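Local coordinates for protein HTH-type transcriptional regulator GadX (Escherichia coli, PDB 3MKL) that activates acid-resistance genes such as gadA, gadB and gadC, can repress gadW, and binds DNA through the AraC/XylS-type domain held in this piece, at residues S38-K41 and K42-E46; T10-C13 and T14-N18. All coordinates share one frame; numbering follows the deposited sequence.

Contact 1: S38-K41 and K42-E46; sequences SLLK and KKLRE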
ATOM      1  N   SER A  38       8.634 -17.275  -7.189  1.00 28.54           N
ATOM      2  CA  SER A  38       8.844 -17.169  -8.634  1.00 30.12           C
ATOM      3  C   SER A  38       7.533 -17.196  -9.419  1.00 29.52           C
ATOM      4  O   SER A  38       7.357 -16.417 -10.344  1.00 29.48           O
ATOM      5  CB  SER A  38       9.742 -18.292  -9.147  1.00 32.09           C
ATOM      6  OG  SER A  38      10.980 -18.261  -8.466  1.00 36.27           O
ATOM      7  N   LEU A  39       6.622 -18.101  -9.070  1.00 29.34           N
ATOM      8  CA  LEU A  39       5.307 -18.112  -9.727  1.00 30.07           C
ATOM      9  C   LEU A  39       4.551 -16.796  -9.471  1.00 29.14           C
ATOM     10  O   LEU A  39       4.037 -16.185 -10.425  1.00 29.56           O
ATOM     11  CB  LEU A  39       4.458 -19.356  -9.350  1.00 30.04           C
ATOM     12  CG  LEU A  39       3.082 -19.540 -10.028  1.00 30.00           C
ATOM     13  CD1 LEU A  39       3.214 -19.823 -11.546  1.00 27.43           C
ATOM     14  CD2 LEU A  39       2.294 -20.656  -9.355  1.00 29.53           C
ATOM     15  N   LEU A  40       4.528 -16.324  -8.220  1.00 28.68           N
ATOM     16  CA  LEU A  40       3.803 -15.064  -7.928  1.00 28.23           C
ATOM     17  C   LEU A  40       4.359 -13.889  -8.713  1.00 28.45           C
ATOM     18  O   LEU A  40       3.602 -13.137  -9.319  1.00 28.67           O
ATOM     19  CB  LEU A  40       3.705 -14.737  -6.432  1.00 27.98           C
ATOM     20  CG  LEU A  40       2.914 -13.429  -6.158  1.00 27.22           C
ATOM     21  CD1 LEU A  40       1.446 -13.577  -6.515  1.00 25.67           C
ATOM     22  CD2 LEU A  40       3.100 -12.900  -4.717  1.00 25.87           C
ATOM     23  N   LYS A  41       5.678 -13.765  -8.756  1.00 29.15           N
ATOM     24  CA  LYS A  41       6.289 -12.701  -9.539  1.00 29.71           C
ATOM     25  C   LYS A  41       5.852 -12.825 -10.991  1.00 30.03           C
ATOM     26  O   LYS A  41       5.545 -11.838 -11.628  1.00 29.45           O
ATOM     27  CB  LYS A  41       7.811 -12.772  -9.453  1.00 31.26           C
ATOM     28  CG  LYS A  41       8.520 -11.567 -10.039  1.00 33.44           C
ATOM     29  CD  LYS A  41      10.000 -11.557  -9.629  1.00 38.03           C
ATOM     30  CE  LYS A  41      10.757 -10.513 -10.465  1.00 43.02           C
ATOM     31  NZ  LYS A  41      12.227 -10.510 -10.220  1.00 47.82           N
ATOM     32  N   LYS A  42       5.828 -14.052 -11.496  1.00 31.44           N
ATOM     33  CA  LYS A  42       5.501 -14.301 -12.901  1.00 32.89           C
ATOM     34  C   LYS A  42       4.068 -13.877 -13.199  1.00 32.18           C
ATOM     35  O   LYS A  42       3.839 -13.131 -14.144  1.00 33.55           O
ATOM     36  CB  LYS A  42       5.740 -15.764 -13.274  1.00 34.53           C
ATOM     37  CG  LYS A  42       5.688 -16.085 -14.780  1.00 38.71           C
ATOM     38  CD  LYS A  42       6.191 -17.526 -15.012  1.00 42.69           C
ATOM     39  CE  LYS A  42       6.489 -17.829 -16.481  1.00 47.25           C
ATOM     40  NZ  LYS A  42       7.467 -18.977 -16.697  1.00 49.07           N
ATOM     41  N   LYS A  43       3.116 -14.317 -12.384  1.00 30.34           N
ATOM     42  CA  LYS A  43       1.715 -13.995 -12.629  1.00 31.08           C
ATOM     43  C   LYS A  43       1.404 -12.504 -12.520  1.00 29.97           C
ATOM     44  O   LYS A  43       0.585 -11.999 -13.283  1.00 30.94           O
ATOM     45  CB  LYS A  43       0.776 -14.805 -11.724  1.00 30.78           C
ATOM     46  CG  LYS A  43       0.773 -16.297 -11.987  1.00 34.38           C
ATOM     47  CD  LYS A  43       0.300 -16.625 -13.422  1.00 40.82           C
ATOM     48  CE  LYS A  43      -0.534 -17.905 -13.473  1.00 44.26           C
ATOM     49  NZ  LYS A  43      -0.501 -18.584 -14.815  1.00 48.82           N
ATOM     50  N   LEU A  44       2.047 -11.816 -11.577  1.00 28.72           N
ATOM     51  CA  LEU A  44       1.912 -10.351 -11.411  1.00 28.80           C
ATOM     52  C   LEU A  44       2.475  -9.573 -12.617  1.00 30.39           C
ATOM     53  O   LEU A  44       1.881  -8.604 -13.072  1.00 30.80           O
ATOM     54  CB  LEU A  44       2.572  -9.892 -10.099  1.00 28.02           C
ATOM     55  CG  LEU A  44       1.819 -10.219  -8.800  1.00 27.02           C
ATOM     56  CD1 LEU A  44       2.505  -9.647  -7.548  1.00 26.85           C
ATOM     57  CD2 LEU A  44       0.334  -9.768  -8.879  1.00 27.81           C
ATOM     58  N   ARG A  45       3.602 -10.043 -13.148  1.00 32.06           N
ATOM     59  CA  ARG A  45       4.253  -9.429 -14.299  1.00 35.17           C
ATOM     60  C   ARG A  45       3.388  -9.528 -15.581  1.00 37.08           C
ATOM     61  O   ARG A  45       3.339  -8.570 -16.361  1.00 37.86           O
ATOM     62  CB  ARG A  45       5.669 -10.002 -14.502  1.00 36.27           C
ATOM     63  CG  ARG A  45       6.326  -9.658 -15.842  1.00 42.12           C
ATOM     64  CD  ARG A  45       6.640  -8.168 -15.955  1.00 48.86           C
ATOM     65  NE  ARG A  45       6.321  -7.606 -17.280  1.00 56.11           N
ATOM     66  CZ  ARG A  45       7.026  -7.814 -18.402  1.00 60.52           C
ATOM     67  NH1 ARG A  45       8.100  -8.601 -18.394  1.00 61.99           N
ATOM     68  NH2 ARG A  45       6.645  -7.243 -19.542  1.00 62.06           N
ATOM     69  N   GLU A  46       2.700 -10.662 -15.759  1.00 37.58           N
ATOM     70  CA  GLU A  46       1.708 -10.851 -16.840  1.00 40.41           C
ATOM     71  C   GLU A  46       0.522  -9.855 -16.787  1.00 40.73           C
ATOM     72  O   GLU A  46      -0.098  -9.593 -17.817  1.00 42.40           O
ATOM     73  CB  GLU A  46       1.175 -12.295 -16.846  1.00 40.75           C
ATOM     74  CG  GLU A  46       2.160 -13.351 -17.395  1.00 43.11           C
ATOM     75  CD  GLU A  46       1.788 -14.788 -17.001  1.00 44.78           C
ATOM     76  OE1 GLU A  46       2.397 -15.750 -17.532  1.00 44.10           O
ATOM     77  OE2 GLU A  46       0.887 -14.951 -16.145  1.00 45.48           O
TER

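Contact 2: T10-C13 and T14-N18; sequences TRVC and TVINN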
ATOM      1  N   THR A  10      -5.750  -8.811  -7.503  1.00 34.38           N
ATOM      2  CA  THR A  10      -6.853  -8.764  -6.520  1.00 36.05           C
ATOM      3  C   THR A  10      -6.578  -9.622  -5.282  1.00 34.94           C
ATOM      4  O   THR A  10      -6.785  -9.166  -4.163  1.00 35.07           O
ATOM      5  CB  THR A  10      -8.200  -9.183  -7.151  1.00 38.22           C
ATOM      6  OG1 THR A  10      -8.513  -8.269  -8.203  1.00 40.33           O
ATOM      7  CG2 THR A  10      -9.339  -9.160  -6.129  1.00 40.49           C
ATOM      8  N   ARG A  11      -6.098 -10.851  -5.495  1.00 33.86           N
ATOM      9  CA  ARG A  11      -5.795 -11.774  -4.385  1.00 33.00           C
ATOM     10  C   ARG A  11      -4.666 -11.287  -3.483  1.00 30.72           C
ATOM     11  O   ARG A  11      -4.723 -11.482  -2.274  1.00 30.90           O
ATOM     12  CB  ARG A  11      -5.483 -13.180  -4.901  1.00 32.21           C
ATOM     13  CG  ARG A  11      -6.707 -13.895  -5.406  1.00 35.79           C
ATOM     14  CD  ARG A  11      -6.320 -15.082  -6.230  1.00 39.19           C
ATOM     15  NE  ARG A  11      -5.814 -16.159  -5.386  1.00 40.79           N
ATOM     16  CZ  ARG A  11      -5.085 -17.177  -5.834  1.00 41.62           C
ATOM     17  NH1 ARG A  11      -4.775 -17.255  -7.122  1.00 43.16           N
ATOM     18  NH2 ARG A  11      -4.664 -18.116  -4.990  1.00 40.58           N
ATOM     19  N   VAL A  12      -3.655 -10.673  -4.096  1.00 29.32           N
ATOM     20  CA  VAL A  12      -2.528 -10.036  -3.419  1.00 27.91           C
ATOM     21  C   VAL A  12      -2.990  -8.794  -2.628  1.00 29.07           C
ATOM     22  O   VAL A  12      -2.663  -8.654  -1.465  1.00 29.85           O
ATOM     23  CB  VAL A  12      -1.405  -9.659  -4.440  1.00 27.20           C
ATOM     24  CG1 VAL A  12      -0.382  -8.708  -3.822  1.00 25.80           C
ATOM     25  CG2 VAL A  12      -0.708 -10.889  -4.966  1.00 24.94           C
ATOM     26  N   CYS A  13      -3.760  -7.900  -3.242  1.00 30.58           N
ATOM     27  CA  CYS A  13      -4.351  -6.774  -2.499  1.00 32.24           C
ATOM     28  C   CYS A  13      -5.195  -7.252  -1.318  1.00 33.46           C
ATOM     29  O   CYS A  13      -5.205  -6.615  -0.273  1.00 34.35           O
ATOM     30  CB  CYS A  13      -5.165  -5.863  -3.421  1.00 33.90           C
ATOM     31  SG  CYS A  13      -4.111  -4.963  -4.595  1.00 36.67           S
ATOM     32  N   THR A  14      -5.876  -8.393  -1.463  1.00 33.42           N
ATOM     33  CA  THR A  14      -6.640  -8.949  -0.331  1.00 34.50           C
ATOM     34  C   THR A  14      -5.727  -9.406   0.826  1.00 33.13           C
ATOM     35  O   THR A  14      -6.055  -9.220   1.995  1.00 33.39           O
ATOM     36  CB  THR A  14      -7.594 -10.100  -0.753  1.00 35.37           C
ATOM     37  OG1 THR A  14      -8.438  -9.658  -1.830  1.00 37.84           O
ATOM     38  CG2 THR A  14      -8.485 -10.536   0.459  1.00 37.97           C
ATOM     39  N   VAL A  15      -4.592 -10.011   0.489  1.00 30.87           N
ATOM     40  CA  VAL A  15      -3.622 -10.389   1.494  1.00 29.71           C
ATOM     41  C   VAL A  15      -3.106  -9.131   2.201  1.00 30.45           C
ATOM     42  O   VAL A  15      -3.156  -9.032   3.417  1.00 32.14           O
ATOM     43  CB  VAL A  15      -2.446 -11.141   0.838  1.00 28.76           C
ATOM     44  CG1 VAL A  15      -1.331 -11.404   1.851  1.00 25.16           C
ATOM     45  CG2 VAL A  15      -2.955 -12.406   0.170  1.00 27.07           C
ATOM     46  N   ILE A  16      -2.634  -8.167   1.410  1.00 29.70           N
ATOM     47  CA  ILE A  16      -2.057  -6.923   1.919  1.00 29.74           C
ATOM     48  C   ILE A  16      -3.034  -6.128   2.799  1.00 32.06           C
ATOM     49  O   ILE A  16      -2.658  -5.670   3.869  1.00 31.88           O
ATOM     50  CB  ILE A  16      -1.557  -6.015   0.773  1.00 28.57           C
ATOM     51  CG1 ILE A  16      -0.476  -6.734  -0.052  1.00 25.53           C
ATOM     52  CG2 ILE A  16      -1.065  -4.676   1.348  1.00 29.71           C
ATOM     53  CD1 ILE A  16       0.027  -5.940  -1.269  1.00 22.04           C
ATOM     54  N   ASN A  17      -4.279  -5.982   2.351  1.00 34.18           N
ATOM     55  CA  ASN A  17      -5.285  -5.212   3.111  1.00 37.91           C
ATOM     56  C   ASN A  17      -5.737  -5.833   4.428  1.00 40.61           C
ATOM     57  O   ASN A  17      -6.388  -5.161   5.242  1.00 43.50           O
ATOM     58  CB  ASN A  17      -6.494  -4.861   2.244  1.00 38.74           C
ATOM     59  CG  ASN A  17      -6.194  -3.739   1.283  1.00 38.06           C
ATOM     60  OD1 ASN A  17      -5.427  -2.825   1.616  1.00 36.69           O
ATOM     61  ND2 ASN A  17      -6.772  -3.805   0.069  1.00 35.80           N
ATOM     62  N   ASN A  18      -5.395  -7.102   4.641  1.00 40.54           N
ATOM     63  CA  ASN A  18      -5.649  -7.760   5.912  1.00 42.74           C
ATOM     64  C   ASN A  18      -4.751  -7.228   7.025  1.00 43.20           C
ATOM     65  O   ASN A  18      -5.108  -7.302   8.198  1.00 45.56           O
ATOM     66  CB  ASN A  18      -5.481  -9.275   5.774  1.00 42.64           C
ATOM     67  CG  ASN A  18      -6.741  -9.968   5.224  1.00 46.09           C
ATOM     68  OD1 ASN A  18      -7.710  -9.313   4.817  1.00 49.99           O
ATOM     69  ND2 ASN A  18      -6.717 -11.305   5.204  1.00 47.10           N
TER

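Contact 1: S38-K41 and K42-E46
Lys-42 meets Ser-38 and Leu-39 through its amide and CB within helix 37-46, the second helix of a predicted helix-turn-helix motif and, as in other AraC/XylS-type regulators, probably the one that reads the DNA major groove. Its amide N donates to Ser-38 O at 3.0 Å. Its CB also lies 3.3 Å from Leu-39 O. From CG outward the chain is extended and leads away from 38-41, so the backbone and CB make this contact rather than the ammonium group. Lys-41 contributes mainly its carbonyl: Arg-45 N donates to Lys-41 O over 3.1 Å, and Arg-45 CB sits beside that same oxygen. Leu-39 touches Lys-43 twice. Lys-43 N donates to Leu-39 O at 2.9 Å, and Leu-39 CD1 meets Lys-43 CG at 4.3 Å. These residues are exposed, spread round the outer part of the helix. The buried side carries Leu-40 and Leu-44, both resting on Met-8 of helix 8-17; Leu-40 also touches Ile-29 of helix 26-32, and Leu-44 touches Leu-54 of helix 51-67. In Leu-44, CG stands anti to the carbonyl carbon (chi1 -74°), beside the backbone N, which brings it to 3.5 Å from Leu-40 O. One turn apart, the two leucines meet side chain to side chain, Leu-40 CD1 lying 4.1 Å from Leu-44 CG and Leu-40 CG 4.1 Å from Leu-44 CD1.

Contact 2: T10-C13 and T14-N18
Val-12 and Ile-16 meet along one face of helix 8-17, the first helix of this AraC/XylS-type DNA-binding piece, with Val-12 CG1 3.8 Å from Ile-16 CD1. Ile-16 CG1, anti to its carbonyl carbon (chi1 -60°), is thereby set 3.2 Å from Val-12 O. That oxygen also accepts the amide N of Ile-16 at 2.9 Å. Val-15 behaves similarly: its CG2 approaches Arg-11 O to 3.2 Å, while its amide N donates to the same oxygen. Asn-17 N donates to Cys-13 O at 2.9 Å; the side-chain ND2 of Asn-17 lies 3.2 Å from Cys-13 O, but at an angle too poor for a hydrogen bond.

Farther out, other helices cover these faces. Val-12 leans on Ile-29 of helix 26-32 and Ile-16 on Leu-55 of helix 51-67, whereas Cys-13 and Asn-17 both touch Cys-58 of the latter. Val-15 packs on Trp-24 and Leu-33.

Chemically, the carbonyls of Arg-11 and Val-12 each take a helical N-H while aliphatic carbons of Val-15 and Ile-16, themselves buried, lie close by, which would tend to shield these bonds from water.

Overall arrangement
Contact 2 comes first along the chain, on helix 8-17, and contact 1 follows on helix 37-46, with helix 26-32 between them; their centres are 15 Å apart. They meet through Val-12, whose CG2 lies 3.8 Å from Leu-40 CD1 and 4.2 Å from Leu-44 CD2. Ile-29 touches both Val-12 and Leu-40, so three helices converge at this point. Helix 51-67 borders both contacts and runs on toward the second predicted helix-turn-helix, at 74-97. The inner side of the probable recognition helix is thus packed against helices 8-17 and 51-67, while its solvent-exposed remainder, with Lys-41 and Arg-45, could face DNA.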